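Local coordinates for B12-binding domain-containing protein (Kitasatospora setae, PDB 6WTE) that binds cobalamin and a [4Fe-4S] cluster and, as a radical SAM-family enzyme, probably methylates tryptophan by a non-radical route, at residues 53-58 with 203-208. Numbering follows the deposited sequence.
Sequences HEYFAE and VPRKVD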
loop_
_atom_site.group_PDB
_atom_site.type_symbol
_atom_site.label_atom_id
_atom_site.label_comp_id
_atom_site.label_asym_id
_atom_site.label_seq_id
_atom_site.Cartn_x
_atom_site.Cartn_y
_atom_site.Cartn_z
ATOM N N HIS A 53 -10.177 -18.025 19.647
ATOM C CA HIS A 53 -10.967 -18.784 20.612
ATOM C C HIS A 53 -10.781 -18.250 22.022
ATOM O O HIS A 53 -11.758 -18.090 22.765
ATOM C CB HIS A 53 -10.588 -20.259 20.544
ATOM C CG HIS A 53 -10.926 -20.903 19.239
ATOM N ND1 HIS A 53 -10.356 -22.085 18.820
ATOM C CD2 HIS A 53 -11.772 -20.523 18.253
ATOM C CE1 HIS A 53 -10.842 -22.410 17.637
ATOM N NE2 HIS A 53 -11.701 -21.477 17.267
ATOM N N GLU A 54 -9.538 -17.955 22.407
ATOM C CA GLU A 54 -9.293 -17.382 23.726
ATOM C C GLU A 54 -10.000 -16.042 23.875
ATOM O O GLU A 54 -10.681 -15.801 24.878
ATOM C CB GLU A 54 -7.790 -17.232 23.974
ATOM C CG GLU A 54 -7.017 -18.540 23.966
ATOM C CD GLU A 54 -5.509 -18.333 23.944
ATOM O OE1 GLU A 54 -5.050 -17.293 23.418
ATOM O OE2 GLU A 54 -4.780 -19.213 24.449
ATOM N N TYR A 55 -9.874 -15.162 22.876
ATOM C CA TYR A 55 -10.385 -13.803 23.038
ATOM C C TYR A 55 -11.899 -13.792 23.221
ATOM O O TYR A 55 -12.417 -13.176 24.158
ATOM C CB TYR A 55 -9.985 -12.916 21.855
ATOM C CG TYR A 55 -10.485 -11.500 22.048
ATOM C CD1 TYR A 55 -9.752 -10.582 22.788
ATOM C CD2 TYR A 55 -11.711 -11.097 21.534
ATOM C CE1 TYR A 55 -10.218 -9.296 22.997
ATOM C CE2 TYR A 55 -12.184 -9.818 21.739
ATOM C CZ TYR A 55 -11.438 -8.922 22.468
ATOM O OH TYR A 55 -11.912 -7.645 22.667
ATOM N N PHE A 56 -12.633 -14.454 22.320
ATOM C CA PHE A 56 -14.087 -14.341 22.337
ATOM C C PHE A 56 -14.737 -15.120 23.473
ATOM O O PHE A 56 -15.901 -14.863 23.799
ATOM C CB PHE A 56 -14.660 -14.771 20.992
ATOM C CG PHE A 56 -14.524 -13.720 19.936
ATOM C CD1 PHE A 56 -15.313 -12.581 19.979
ATOM C CD2 PHE A 56 -13.596 -13.849 18.921
ATOM C CE1 PHE A 56 -15.187 -11.601 19.024
ATOM C CE2 PHE A 56 -13.472 -12.871 17.961
ATOM C CZ PHE A 56 -14.269 -11.747 18.014
ATOM N N ALA A 57 -14.025 -16.059 24.086
ATOM C CA ALA A 57 -14.578 -16.694 25.274
ATOM C C ALA A 57 -14.557 -15.748 26.469
ATOM O O ALA A 57 -15.432 -15.824 27.337
ATOM C CB ALA A 57 -13.809 -17.972 25.586
ATOM N N GLU A 58 -13.584 -14.840 26.509
ATOM C CA GLU A 58 -13.388 -13.917 27.616
ATOM C C GLU A 58 -13.988 -12.537 27.374
ATOM O O GLU A 58 -14.323 -11.842 28.337
ATOM C CB GLU A 58 -11.889 -13.767 27.895
ATOM C CG GLU A 58 -11.143 -15.101 27.937
ATOM C CD GLU A 58 -9.669 -14.961 27.598
ATOM O OE1 GLU A 58 -9.210 -13.814 27.405
ATOM O OE2 GLU A 58 -8.966 -15.997 27.516
ATOM N N VAL A 203 2.360 -3.336 25.141
ATOM C CA VAL A 203 1.058 -3.207 25.792
ATOM C C VAL A 203 0.149 -4.307 25.256
ATOM O O VAL A 203 -0.067 -4.374 24.038
ATOM C CB VAL A 203 0.434 -1.824 25.557
ATOM C CG1 VAL A 203 -0.932 -1.739 26.256
ATOM C CG2 VAL A 203 1.364 -0.733 26.050
ATOM N N PRO A 204 -0.393 -5.174 26.107
ATOM C CA PRO A 204 -1.298 -6.219 25.614
ATOM C C PRO A 204 -2.504 -5.622 24.904
ATOM O O PRO A 204 -3.027 -4.573 25.295
ATOM C CB PRO A 204 -1.707 -6.966 26.888
ATOM C CG PRO A 204 -0.584 -6.687 27.857
ATOM C CD PRO A 204 -0.120 -5.301 27.551
ATOM N N ARG A 205 -2.922 -6.291 23.831
ATOM C CA ARG A 205 -4.117 -5.925 23.067
ATOM C C ARG A 205 -4.034 -4.510 22.500
ATOM O O ARG A 205 -5.052 -3.839 22.311
ATOM C CB ARG A 205 -5.384 -6.107 23.905
ATOM C CG ARG A 205 -5.425 -7.475 24.569
ATOM C CD ARG A 205 -6.833 -7.963 24.795
ATOM N NE ARG A 205 -6.867 -9.415 24.971
ATOM C CZ ARG A 205 -7.730 -10.059 25.752
ATOM N NH1 ARG A 205 -8.633 -9.386 26.456
ATOM N NH2 ARG A 205 -7.678 -11.382 25.840
ATOM N N LYS A 206 -2.815 -4.062 22.219
ATOM C CA LYS A 206 -2.549 -2.894 21.398
ATOM C C LYS A 206 -1.453 -3.281 20.414
ATOM O O LYS A 206 -0.680 -4.211 20.667
ATOM C CB LYS A 206 -2.106 -1.680 22.230
ATOM C CG LYS A 206 -3.109 -1.203 23.264
ATOM C CD LYS A 206 -4.344 -0.637 22.585
ATOM C CE LYS A 206 -5.355 -0.161 23.604
ATOM N NZ LYS A 206 -5.873 -1.284 24.423
ATOM N N VAL A 207 -1.403 -2.586 19.272
ATOM C CA VAL A 207 -0.337 -2.850 18.311
ATOM C C VAL A 207 1.008 -2.689 19.009
ATOM O O VAL A 207 1.264 -1.676 19.674
ATOM C CB VAL A 207 -0.451 -1.924 17.087
ATOM C CG1 VAL A 207 0.734 -2.125 16.169
ATOM C CG2 VAL A 207 -1.744 -2.194 16.313
ATOM N N ASP A 208 1.862 -3.703 18.881
ATOM C CA ASP A 208 3.172 -3.738 19.546
ATOM C C ASP A 208 4.224 -3.232 18.565
ATOM O O ASP A 208 4.838 -4.004 17.827
ATOM C CB ASP A 208 3.494 -5.146 20.026
ATOM C CG ASP A 208 4.675 -5.179 20.990
ATOM O OD1 ASP A 208 5.474 -4.216 20.998
ATOM O OD2 ASP A 208 4.799 -6.172 21.733
#
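One face of the Arg205 guanidinium is covered by Tyr55 CD1, which sits over its centre, 3.6 Å from Arg205 CZ, with CE1 of the tyrosine also close to that carbon. The two planes stand 71° apart, so this is no flat stack, and Arg205 NE lies at the tyrosine's edge. At the guanidinium's own edge, in its plane, comes Glu58: Arg205 NH2 gives a salt-bridging hydrogen bond of 3.3 Å to Glu58 OE1, approaching it almost in line with the C-O bond, with a 153° angle at the hydrogen. With CG anti to the carbonyl carbon (chi1 -50°), the arginine stretches out from a type II turn, Val203 to Lys206, to helix 48-58. That helix belongs to the beta-alpha-beta crossover from strand 35-40 to strand 63-67, past strand 4-9 between them, in the cobalamin-binding domain's Rossmann-like sheet. Backbone hydrogen bonds of Arg205 with Val38 hold the turn to strand 35-40, at one edge of the sheet. From that strand Glu37 hydrogen-bonds Tyr55 OH and makes a long, weak ion pair with Arg205 NH1. A leucine in place of Arg205 would probably leave Glu58 without its charged mate and take away the flat group lying against CD1 and CE1 of Tyr55.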